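Local coordinates for protein class I phosphodiesterase PDEB1 (Leishmania major, PDB 2R8Q) that forms an all-helical catalytic domain of the class I phosphodiesterase family, with a zinc ion, a magnesium ion and 3-isobutyl-1-methylxanthine bound, at residues Asn148-Phe151 and Tyr152-Asp156; Met270-Thr273 and Glu274-Arg278; Glu123-Thr126 and Glu127-Tyr131; His241-Leu244 and Val245-Thr248. One frame throughout, in Å; residues are numbered along the deposited sequence.

Overall arrangement
From the N terminus the order is contact 3, contact 1, contact 4 and contact 2. Each joins two adjoining segments, so none closes a long loop, and the four run in series with no nesting or crossing. Contact 3 starts helix 127-139 and contact 1 spans the short helix 149-154; contact 4 lies within helix 239-254 and contact 2 within helix 262-285. Contacts 3 and 4 touch, their centres about 10 Å apart, and E129 and R242 tie their helices together. Contacts 1 and 2 come within about 6 Å at their nearest atoms. Contact 2 lies across the chain's centre from both contact 3 and contact 4.

Contact 1. Residues Asn148-Phe151 and Tyr152-Asp156; sequences NNSF and YLKTD
The carbonyl oxygen of F151 is gripped by two donors of a single residue, T155. The backbone amide makes a helical i to i+4 bond, T155 N to F151 O 3.0 Å, while the hydroxyl donates to the same atom from the other face of the carbonyl plane, T155 OG1 to F151 O 2.8 Å. The first torsion of T155 accounts for this: at chi1 61° the hydroxyl stands between backbone N and carbonyl carbon, and the methyl is carried over the F151 ring. T155 CG2 lies 4.0 Å from the centroid of that ring and 12° off its normal, a CH-pi contact centred on the face. One residue earlier along the helix, K154 N meets S150 O at 2.8 Å, with a nearly straight N-H...O angle of 172°. At the start of the helix N148 is the N-cap, its OD1 accepting from F151 N at 3.1 Å. The ring of Y152 folds back on the same end, bringing CD1 to 3.3 Å from N148 O, and the edge of that ring faces N149 O. At the other end D156, with positive phi, is the C-prime residue of a Schellman motif, in which S157 N pairs with Y152 O and D156 N makes a weak bond to L153 O. Both ends of helix 149-154 are therefore capped. Its Y152 and N149 side chains rest on helix 171-184, with N149 OD1 hydrogen-bonded to L172 N, while F151 packs on Q279, M282 and E283 of helix 262-285 and D156 meets A201 of the second subunit.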
loop_
_atom_site.group_PDB
_atom_site.type_symbol
_atom_site.label_atom_id
_atom_site.label_comp_id
_atom_site.label_asym_id
_atom_site.label_seq_id
_atom_site.Cartn_x
_atom_site.Cartn_y
_atom_site.Cartn_z
ATOM N N ASN A 148 -6.721 4.942 15.237
ATOM C CA ASN A 148 -5.464 5.611 14.903
ATOM C C ASN A 148 -4.303 4.652 14.638
ATOM O O ASN A 148 -4.444 3.440 14.770
ATOM C CB ASN A 148 -5.074 6.624 15.994
ATOM C CG ASN A 148 -4.965 6.001 17.372
ATOM O OD1 ASN A 148 -4.652 4.819 17.514
ATOM N ND2 ASN A 148 -5.204 6.808 18.404
ATOM N N ASN A 149 -3.157 5.195 14.239
ATOM C CA ASN A 149 -2.005 4.354 13.938
ATOM C C ASN A 149 -1.579 3.491 15.119
ATOM O O ASN A 149 -1.168 2.346 14.934
ATOM C CB ASN A 149 -0.814 5.197 13.466
ATOM C CG ASN A 149 -1.018 5.775 12.079
ATOM O OD1 ASN A 149 -1.720 5.197 11.251
ATOM N ND2 ASN A 149 -0.382 6.908 11.810
ATOM N N SER A 150 -1.682 4.038 16.327
ATOM C CA SER A 150 -1.292 3.301 17.526
ATOM C C SER A 150 -2.059 1.991 17.670
ATOM O O SER A 150 -1.498 0.973 18.082
ATOM C CB SER A 150 -1.517 4.164 18.769
ATOM O OG SER A 150 -1.153 3.456 19.942
ATOM N N PHE A 151 -3.341 2.016 17.326
ATOM C CA PHE A 151 -4.186 0.833 17.424
ATOM C C PHE A 151 -3.604 -0.339 16.641
ATOM O O PHE A 151 -3.544 -1.464 17.146
ATOM C CB PHE A 151 -5.594 1.162 16.916
ATOM C CG PHE A 151 -6.554 0.006 16.977
ATOM C CD1 PHE A 151 -6.625 -0.914 15.935
ATOM C CD2 PHE A 151 -7.401 -0.149 18.070
ATOM C CE1 PHE A 151 -7.533 -1.974 15.979
ATOM C CE2 PHE A 151 -8.309 -1.201 18.127
ATOM C CZ PHE A 151 -8.377 -2.118 17.074
ATOM N N TYR A 152 -3.163 -0.076 15.414
ATOM C CA TYR A 152 -2.601 -1.133 14.584
ATOM C C TYR A 152 -1.367 -1.771 15.205
ATOM O O TYR A 152 -1.141 -2.973 15.069
ATOM C CB TYR A 152 -2.272 -0.591 13.193
ATOM C CG TYR A 152 -3.502 -0.183 12.423
ATOM C CD1 TYR A 152 -3.926 1.146 12.396
ATOM C CD2 TYR A 152 -4.267 -1.133 11.752
ATOM C CE1 TYR A 152 -5.084 1.515 11.719
ATOM C CE2 TYR A 152 -5.427 -0.777 11.074
ATOM C CZ TYR A 152 -5.831 0.548 11.061
ATOM O OH TYR A 152 -6.985 0.898 10.398
ATOM N N LEU A 153 -0.574 -0.965 15.900
ATOM C CA LEU A 153 0.631 -1.467 16.539
ATOM C C LEU A 153 0.298 -2.230 17.821
ATOM O O LEU A 153 0.805 -3.328 18.049
ATOM C CB LEU A 153 1.577 -0.306 16.851
ATOM C CG LEU A 153 2.043 0.517 15.647
ATOM C CD1 LEU A 153 2.938 1.653 16.119
ATOM C CD2 LEU A 153 2.790 -0.377 14.665
ATOM N N LYS A 154 -0.569 -1.648 18.645
ATOM C CA LYS A 154 -0.962 -2.264 19.913
ATOM C C LYS A 154 -1.649 -3.621 19.782
ATOM O O LYS A 154 -1.493 -4.487 20.646
ATOM C CB LYS A 154 -1.901 -1.334 20.688
ATOM C CG LYS A 154 -1.293 -0.023 21.138
ATOM C CD LYS A 154 -2.331 0.798 21.896
ATOM C CE LYS A 154 -1.750 2.099 22.420
ATOM N NZ LYS A 154 -2.795 2.935 23.076
ATOM N N THR A 155 -2.411 -3.803 18.710
ATOM C CA THR A 155 -3.156 -5.039 18.502
ATOM C C THR A 155 -2.505 -6.063 17.577
ATOM O O THR A 155 -3.140 -7.048 17.199
ATOM C CB THR A 155 -4.559 -4.733 17.952
ATOM O OG1 THR A 155 -4.437 -4.053 16.695
ATOM C CG2 THR A 155 -5.330 -3.847 18.924
ATOM N N ASP A 156 -1.250 -5.835 17.213
ATOM C CA ASP A 156 -0.543 -6.752 16.324
ATOM C C ASP A 156 -1.310 -6.982 15.023
ATOM O O ASP A 156 -1.300 -8.084 14.470
ATOM C CB ASP A 156 -0.307 -8.098 17.022
ATOM C CG ASP A 156 0.737 -8.015 18.119
ATOM O OD1 ASP A 156 0.544 -7.234 19.076
ATOM O OD2 ASP A 156 1.756 -8.731 18.022
#

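Contact 2. Residues Met270-Thr273 and Glu274-Arg278; sequences MAVT and EEFYR. With IBM (3-isobutyl-1-methylxanthine), chain E.
The backbone from M270 to R278 is regular alpha-helix, as four successive i to i+4 bonds attest: E274 N to M270 O, E275 N to A271 O, F276 N to V272 O at 2.9 Å and Y277 N to T273 O at 2.9 Å. Two aromatic rings lie back along the helix over the residue four places earlier. V272 CG1, trans to the backbone N at chi1 173°, sits 3.7 Å from the centroid of the F276 ring, 19° off its normal and displaced toward the rim. T273 CG2 repeats the pattern 3.8 Å from the centroid of the Y277 ring, again over a face; T273 OG1 is bonded to A269 O. On the outer side R278 NE forms a salt bridge with E274 OE2 at 2.8 Å, using the anti lone pair and lying near the guanidinium plane; R296 shares that oxygen. The other V272 branch reaches the ligand, CG2 to C10 of 3-isobutyl-1-methylxanthine 3.8 Å, and the F276 ring presents its edge, CE2 to the ligand's C8 3.7 Å. V272 and F276 thus form part of the apolar wall of the ligand pocket, in which Q306 NE2 supplies a hydrogen bond, consistent with the glutamine and apolar walls of related phosphodiesterase pockets.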
loop_
_atom_site.group_PDB
_atom_site.type_symbol
_atom_site.label_atom_id
_atom_site.label_comp_id
_atom_site.label_asym_id
_atom_site.label_seq_id
_atom_site.Cartn_x
_atom_site.Cartn_y
_atom_site.Cartn_z
ATOM N N MET A 270 -18.075 16.258 19.273
ATOM C CA MET A 270 -18.918 15.122 19.637
ATOM C C MET A 270 -18.602 13.945 18.718
ATOM O O MET A 270 -18.552 12.800 19.161
ATOM C CB MET A 270 -20.400 15.491 19.517
ATOM C CG MET A 270 -20.856 16.543 20.508
ATOM S SD MET A 270 -22.591 16.982 20.249
ATOM C CE MET A 270 -22.805 18.272 21.470
ATOM N N ALA A 271 -18.384 14.235 17.434
ATOM C CA ALA A 271 -18.072 13.192 16.466
ATOM C C ALA A 271 -16.706 12.567 16.754
ATOM O O ALA A 271 -16.562 11.345 16.723
ATOM C CB ALA A 271 -18.106 13.763 15.050
ATOM N N VAL A 272 -15.705 13.405 17.020
ATOM C CA VAL A 272 -14.367 12.903 17.333
ATOM C C VAL A 272 -14.442 12.026 18.579
ATOM O O VAL A 272 -13.902 10.918 18.608
ATOM C CB VAL A 272 -13.366 14.051 17.620
ATOM C CG1 VAL A 272 -12.036 13.472 18.096
ATOM C CG2 VAL A 272 -13.152 14.882 16.374
ATOM N N THR A 273 -15.126 12.527 19.601
ATOM C CA THR A 273 -15.261 11.798 20.853
ATOM C C THR A 273 -15.873 10.417 20.669
ATOM O O THR A 273 -15.363 9.433 21.206
ATOM C CB THR A 273 -16.104 12.600 21.864
ATOM O OG1 THR A 273 -15.429 13.827 22.164
ATOM C CG2 THR A 273 -16.300 11.805 23.155
ATOM N N GLU A 274 -16.962 10.335 19.911
ATOM C CA GLU A 274 -17.606 9.048 19.688
ATOM C C GLU A 274 -16.703 8.088 18.923
ATOM O O GLU A 274 -16.708 6.888 19.193
ATOM C CB GLU A 274 -18.929 9.222 18.941
ATOM C CG GLU A 274 -19.667 7.910 18.647
ATOM C CD GLU A 274 -19.883 7.036 19.882
ATOM O OE1 GLU A 274 -20.023 7.580 20.997
ATOM O OE2 GLU A 274 -19.928 5.797 19.730
ATOM N N GLU A 275 -15.924 8.599 17.971
ATOM C CA GLU A 275 -15.038 7.707 17.231
ATOM C C GLU A 275 -13.962 7.164 18.171
ATOM O O GLU A 275 -13.630 5.976 18.130
ATOM C CB GLU A 275 -14.379 8.423 16.045
ATOM C CG GLU A 275 -13.469 7.494 15.246
ATOM C CD GLU A 275 -13.084 8.047 13.889
ATOM O OE1 GLU A 275 -13.993 8.392 13.104
ATOM O OE2 GLU A 275 -11.872 8.125 13.605
ATOM N N PHE A 276 -13.422 8.040 19.014
ATOM C CA PHE A 276 -12.399 7.639 19.974
ATOM C C PHE A 276 -12.959 6.573 20.920
ATOM O O PHE A 276 -12.305 5.563 21.187
ATOM C CB PHE A 276 -11.924 8.846 20.796
ATOM C CG PHE A 276 -10.956 9.750 20.074
ATOM C CD1 PHE A 276 -10.530 9.472 18.777
ATOM C CD2 PHE A 276 -10.459 10.883 20.709
ATOM C CE1 PHE A 276 -9.623 10.310 18.126
ATOM C CE2 PHE A 276 -9.555 11.726 20.067
ATOM C CZ PHE A 276 -9.136 11.438 18.773
ATOM N N TYR A 277 -14.169 6.798 21.427
ATOM C CA TYR A 277 -14.790 5.837 22.334
ATOM C C TYR A 277 -14.957 4.476 21.667
ATOM O O TYR A 277 -14.813 3.438 22.312
ATOM C CB TYR A 277 -16.156 6.342 22.809
ATOM C CG TYR A 277 -16.104 7.440 23.850
ATOM C CD1 TYR A 277 -17.269 8.086 24.256
ATOM C CD2 TYR A 277 -14.899 7.824 24.436
ATOM C CE1 TYR A 277 -17.238 9.088 25.220
ATOM C CE2 TYR A 277 -14.858 8.826 25.404
ATOM C CZ TYR A 277 -16.032 9.452 25.789
ATOM O OH TYR A 277 -15.995 10.443 26.744
ATOM N N ARG A 278 -15.260 4.471 20.374
ATOM C CA ARG A 278 -15.425 3.199 19.687
ATOM C C ARG A 278 -14.081 2.496 19.546
ATOM O O ARG A 278 -14.022 1.266 19.563
ATOM C CB ARG A 278 -16.098 3.401 18.326
ATOM C CG ARG A 278 -17.537 3.871 18.459
ATOM C CD ARG A 278 -18.279 3.894 17.137
ATOM N NE ARG A 278 -19.596 4.502 17.299
ATOM C CZ ARG A 278 -20.499 4.614 16.332
ATOM N NH1 ARG A 278 -20.234 4.157 15.116
ATOM N NH2 ARG A 278 -21.667 5.188 16.583
HETATM N N9 IBM E . -7.285 14.774 18.785
HETATM C C8 IBM E . -7.525 14.777 20.137
HETATM N N7 IBM E . -8.549 15.512 20.490
HETATM C C5 IBM E . -9.015 16.027 19.289
HETATM C C4 IBM E . -8.250 15.584 18.233
HETATM N N3 IBM E . -8.408 15.877 16.923
HETATM C C2 IBM E . -9.453 16.714 16.650
HETATM N N1 IBM E . -10.284 17.213 17.659
HETATM C C6 IBM E . -10.068 16.871 18.972
HETATM O O6 IBM E . -10.794 17.303 19.854
HETATM O O2 IBM E . -9.668 17.038 15.487
HETATM C C10 IBM E . -11.385 18.101 17.316
HETATM C C11 IBM E . -7.538 15.339 15.891
HETATM C C12 IBM E . -7.726 13.821 15.814
HETATM C C13 IBM E . -8.821 13.459 14.820
HETATM C C14 IBM E . -6.417 13.133 15.455
#

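Contact 3. Residues Glu123-Thr126 and Glu127-Tyr131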
loop_
_atom_site.group_PDB
_atom_site.type_symbol
_atom_site.label_atom_id
_atom_site.label_comp_id
_atom_site.label_asym_id
_atom_site.label_seq_id
_atom_site.Cartn_x
_atom_site.Cartn_y
_atom_site.Cartn_z
ATOM N N GLU A 123 -1.396 33.450 -1.728
ATOM C CA GLU A 123 -0.334 34.371 -2.123
ATOM C C GLU A 123 1.047 33.758 -1.934
ATOM O O GLU A 123 2.039 34.265 -2.462
ATOM C CB GLU A 123 -0.432 35.660 -1.310
ATOM C CG GLU A 123 -1.649 36.494 -1.642
ATOM C CD GLU A 123 -1.823 37.668 -0.704
ATOM O OE1 GLU A 123 -0.899 37.941 0.093
ATOM O OE2 GLU A 123 -2.884 38.321 -0.769
ATOM N N LEU A 124 1.105 32.665 -1.185
ATOM C CA LEU A 124 2.368 31.988 -0.915
ATOM C C LEU A 124 2.581 30.789 -1.835
ATOM O O LEU A 124 3.637 30.156 -1.793
ATOM C CB LEU A 124 2.394 31.507 0.537
ATOM C CG LEU A 124 2.082 32.545 1.619
ATOM C CD1 LEU A 124 1.862 31.841 2.953
ATOM C CD2 LEU A 124 3.214 33.552 1.711
ATOM N N LEU A 125 1.589 30.489 -2.670
ATOM C CA LEU A 125 1.653 29.331 -3.563
ATOM C C LEU A 125 1.323 29.637 -5.018
ATOM O O LEU A 125 0.796 30.702 -5.339
ATOM C CB LEU A 125 0.662 28.268 -3.083
ATOM C CG LEU A 125 0.741 27.809 -1.630
ATOM C CD1 LEU A 125 -0.460 26.923 -1.317
ATOM C CD2 LEU A 125 2.053 27.065 -1.400
ATOM N N THR A 126 1.635 28.688 -5.899
ATOM C CA THR A 126 1.298 28.842 -7.310
ATOM C C THR A 126 -0.140 28.351 -7.439
ATOM O O THR A 126 -0.663 27.707 -6.525
ATOM C CB THR A 126 2.193 27.978 -8.225
ATOM O OG1 THR A 126 1.997 26.589 -7.929
ATOM C CG2 THR A 126 3.655 28.344 -8.031
ATOM N N GLU A 127 -0.787 28.650 -8.563
ATOM C CA GLU A 127 -2.163 28.207 -8.760
ATOM C C GLU A 127 -2.225 26.683 -8.809
ATOM O O GLU A 127 -3.178 26.078 -8.322
ATOM C CB GLU A 127 -2.744 28.804 -10.045
ATOM C CG GLU A 127 -2.858 30.318 -10.009
ATOM C CD GLU A 127 -3.590 30.881 -11.211
ATOM O OE1 GLU A 127 -3.243 30.505 -12.350
ATOM O OE2 GLU A 127 -4.510 31.705 -11.016
ATOM N N LEU A 128 -1.204 26.061 -9.389
ATOM C CA LEU A 128 -1.164 24.606 -9.463
ATOM C C LEU A 128 -1.128 24.008 -8.059
ATOM O O LEU A 128 -1.807 23.020 -7.780
ATOM C CB LEU A 128 0.064 24.136 -10.254
ATOM C CG LEU A 128 0.265 22.616 -10.308
ATOM C CD1 LEU A 128 -0.956 21.951 -10.921
ATOM C CD2 LEU A 128 1.512 22.286 -11.117
ATOM N N GLU A 129 -0.337 24.611 -7.176
ATOM C CA GLU A 129 -0.226 24.118 -5.806
ATOM C C GLU A 129 -1.535 24.295 -5.045
ATOM O O GLU A 129 -1.898 23.457 -4.217
ATOM C CB GLU A 129 0.944 24.813 -5.105
ATOM C CG GLU A 129 2.266 24.429 -5.758
ATOM C CD GLU A 129 3.453 25.255 -5.314
ATOM O OE1 GLU A 129 3.276 26.428 -4.918
ATOM O OE2 GLU A 129 4.582 24.727 -5.396
ATOM N N CYS A 130 -2.261 25.373 -5.332
ATOM C CA CYS A 130 -3.547 25.594 -4.676
ATOM C C CYS A 130 -4.515 24.495 -5.109
ATOM O O CYS A 130 -5.252 23.941 -4.290
ATOM C CB CYS A 130 -4.121 26.961 -5.052
ATOM S SG CYS A 130 -3.260 28.348 -4.284
ATOM N N TYR A 131 -4.501 24.186 -6.404
ATOM C CA TYR A 131 -5.361 23.155 -6.975
ATOM C C TYR A 131 -5.047 21.799 -6.354
ATOM O O TYR A 131 -5.941 21.099 -5.877
ATOM C CB TYR A 131 -5.162 23.105 -8.495
ATOM C CG TYR A 131 -5.947 22.031 -9.211
ATOM C CD1 TYR A 131 -7.326 21.905 -9.029
ATOM C CD2 TYR A 131 -5.315 21.146 -10.080
ATOM C CE1 TYR A 131 -8.053 20.922 -9.696
ATOM C CE2 TYR A 131 -6.034 20.158 -10.752
ATOM C CZ TYR A 131 -7.401 20.054 -10.552
ATOM O OH TYR A 131 -8.112 19.068 -11.195
#
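T126 and E129 exchange side-chain-to-backbone bonds in both directions. T126 holds its hydroxyl between backbone N and carbonyl carbon (chi1 63°), pointing it at the first turn, where OG1 accepts from E129 N at 3.2 Å. E129 has its CG trans to its carbonyl carbon, and its extended chain reaches back toward the N-cap, so that OE1 accepts from T126 N at 3.0 Å. That N-H...O angle is 171°, although the donor stands 31° out of the carboxylate plane, on the anti side. The pair is a capping box with T126 as the N-cap of helix 127-139, and C130 N to T126 O at 3.1 Å follows as the first i to i+4 bond. Beside the box L125 crosses the E129 chain obliquely, its CB 3.7 Å from E129 OE1; the same CB makes an apolar contact with C130 SG at 4.1 Å. The carboxylate of E129 is buried and engaged at both oxygens, OE1 by R242 NE in a salt bridge and OE2 by Y202 OH; the arginine probably favours the charged form. E127 reaches outward to a salt bridge with K75, whereas L125 packs against V245 and M246 of helix 239-254.

Contact 4. Residues His241-Leu244 and Val245-Thr248; sequences HRRL and VMET
L244 and T248 lie one turn apart on helix 239-254, and the tight part of the contact centres on L244 O. Within this alpha-helix, at whose C-terminal end lies the zinc ligand D254, the carbonyl of L244 takes two donors from T248: T248 N at 2.9 Å and, from the other face of its plane, T248 OG1 at 2.7 Å. The threonine hydroxyl achieves this with chi1 -56°, which puts OG1 trans to its own carbonyl carbon and close beside its backbone N. The neighbouring rungs are ordinary helical bonds, among them M246 N to R242 O and E247 N to R243 O. The buried V245 and M246 side chains also run close against the preceding turn, V245 CG2 standing 3.4 Å from H241 O and M246 CG 3.3 Å from R242 O. T248 is enclosed too, touching F226 of helix 219-232 and both F317 and I321 of helix 302-324.

The more exposed side, formed by R243, L244 and E247, is looser. L244 CD1 meets E247 OE1 at 3.6 Å, their chains crossing at about a right angle. Although R243 and E247 carry opposite charges, their charged ends stay apart, R243 NE to E247 OE2 5.9 Å, with the guanidinium and carboxylate planes turned 67° from each other. R243 pairs instead with D209 in a salt bridge and lies against the Y202 ring in a cation-pi contact. Its bent chain crosses that of M246 obliquely, leaving the sulfur M246 SD 3.8 Å from R243 NE.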
loop_
_atom_site.group_PDB
_atom_site.type_symbol
_atom_site.label_atom_id
_atom_site.label_comp_id
_atom_site.label_asym_id
_atom_site.label_seq_id
_atom_site.Cartn_x
_atom_site.Cartn_y
_atom_site.Cartn_z
ATOM N N HIS A 241 10.057 25.718 0.125
ATOM C CA HIS A 241 9.366 26.595 1.056
ATOM C C HIS A 241 7.867 26.490 0.817
ATOM O O HIS A 241 7.079 26.356 1.761
ATOM C CB HIS A 241 9.810 28.045 0.865
ATOM C CG HIS A 241 11.126 28.361 1.503
ATOM N ND1 HIS A 241 11.575 29.653 1.678
ATOM C CD2 HIS A 241 12.081 27.555 2.026
ATOM C CE1 HIS A 241 12.749 29.629 2.283
ATOM N NE2 HIS A 241 13.079 28.369 2.506
ATOM N N ARG A 242 7.470 26.547 -0.450
ATOM C CA ARG A 242 6.059 26.459 -0.783
ATOM C C ARG A 242 5.509 25.079 -0.434
ATOM O O ARG A 242 4.342 24.947 -0.056
ATOM C CB ARG A 242 5.835 26.786 -2.265
ATOM C CG ARG A 242 6.344 28.169 -2.662
ATOM C CD ARG A 242 5.707 28.645 -3.959
ATOM N NE ARG A 242 5.778 27.615 -4.989
ATOM C CZ ARG A 242 6.877 27.297 -5.666
ATOM N NH1 ARG A 242 8.019 27.939 -5.441
ATOM N NH2 ARG A 242 6.841 26.314 -6.553
ATOM N N ARG A 243 6.344 24.047 -0.545
ATOM C CA ARG A 243 5.889 22.701 -0.208
ATOM C C ARG A 243 5.587 22.625 1.284
ATOM O O ARG A 243 4.570 22.057 1.689
ATOM C CB ARG A 243 6.943 21.649 -0.569
ATOM C CG ARG A 243 6.473 20.209 -0.327
ATOM C CD ARG A 243 5.169 19.930 -1.073
ATOM N NE ARG A 243 5.224 20.419 -2.449
ATOM C CZ ARG A 243 5.771 19.756 -3.462
ATOM N NH1 ARG A 243 6.305 18.556 -3.269
ATOM N NH2 ARG A 243 5.806 20.307 -4.668
ATOM N N LEU A 244 6.467 23.196 2.104
ATOM C CA LEU A 244 6.261 23.188 3.544
ATOM C C LEU A 244 5.005 23.998 3.886
ATOM O O LEU A 244 4.288 23.677 4.834
ATOM C CB LEU A 244 7.489 23.758 4.262
ATOM C CG LEU A 244 7.436 23.806 5.793
ATOM C CD1 LEU A 244 7.003 22.462 6.361
ATOM C CD2 LEU A 244 8.811 24.191 6.319
ATOM N N VAL A 245 4.732 25.043 3.110
ATOM C CA VAL A 245 3.533 25.839 3.338
ATOM C C VAL A 245 2.300 24.978 3.060
ATOM O O VAL A 245 1.325 25.025 3.809
ATOM C CB VAL A 245 3.501 27.097 2.432
ATOM C CG1 VAL A 245 2.087 27.685 2.397
ATOM C CG2 VAL A 245 4.482 28.139 2.962
ATOM N N MET A 246 2.351 24.185 1.991
ATOM C CA MET A 246 1.236 23.305 1.646
ATOM C C MET A 246 0.991 22.294 2.759
ATOM O O MET A 246 -0.151 22.057 3.165
ATOM C CB MET A 246 1.526 22.545 0.349
ATOM C CG MET A 246 1.557 23.398 -0.908
ATOM S SD MET A 246 2.024 22.414 -2.365
ATOM C CE MET A 246 0.509 21.513 -2.650
ATOM N N GLU A 247 2.071 21.692 3.254
ATOM C CA GLU A 247 1.956 20.693 4.309
ATOM C C GLU A 247 1.405 21.301 5.588
ATOM O O GLU A 247 0.605 20.682 6.283
ATOM C CB GLU A 247 3.320 20.054 4.587
ATOM C CG GLU A 247 3.910 19.332 3.385
ATOM C CD GLU A 247 5.361 18.936 3.591
ATOM O OE1 GLU A 247 6.020 19.535 4.467
ATOM O OE2 GLU A 247 5.846 18.039 2.870
ATOM N N THR A 248 1.841 22.518 5.896
ATOM C CA THR A 248 1.381 23.188 7.100
ATOM C C THR A 248 -0.095 23.560 6.983
ATOM O O THR A 248 -0.837 23.479 7.965
ATOM C CB THR A 248 2.227 24.438 7.381
ATOM O OG1 THR A 248 3.604 24.059 7.450
ATOM C CG2 THR A 248 1.826 25.070 8.704
#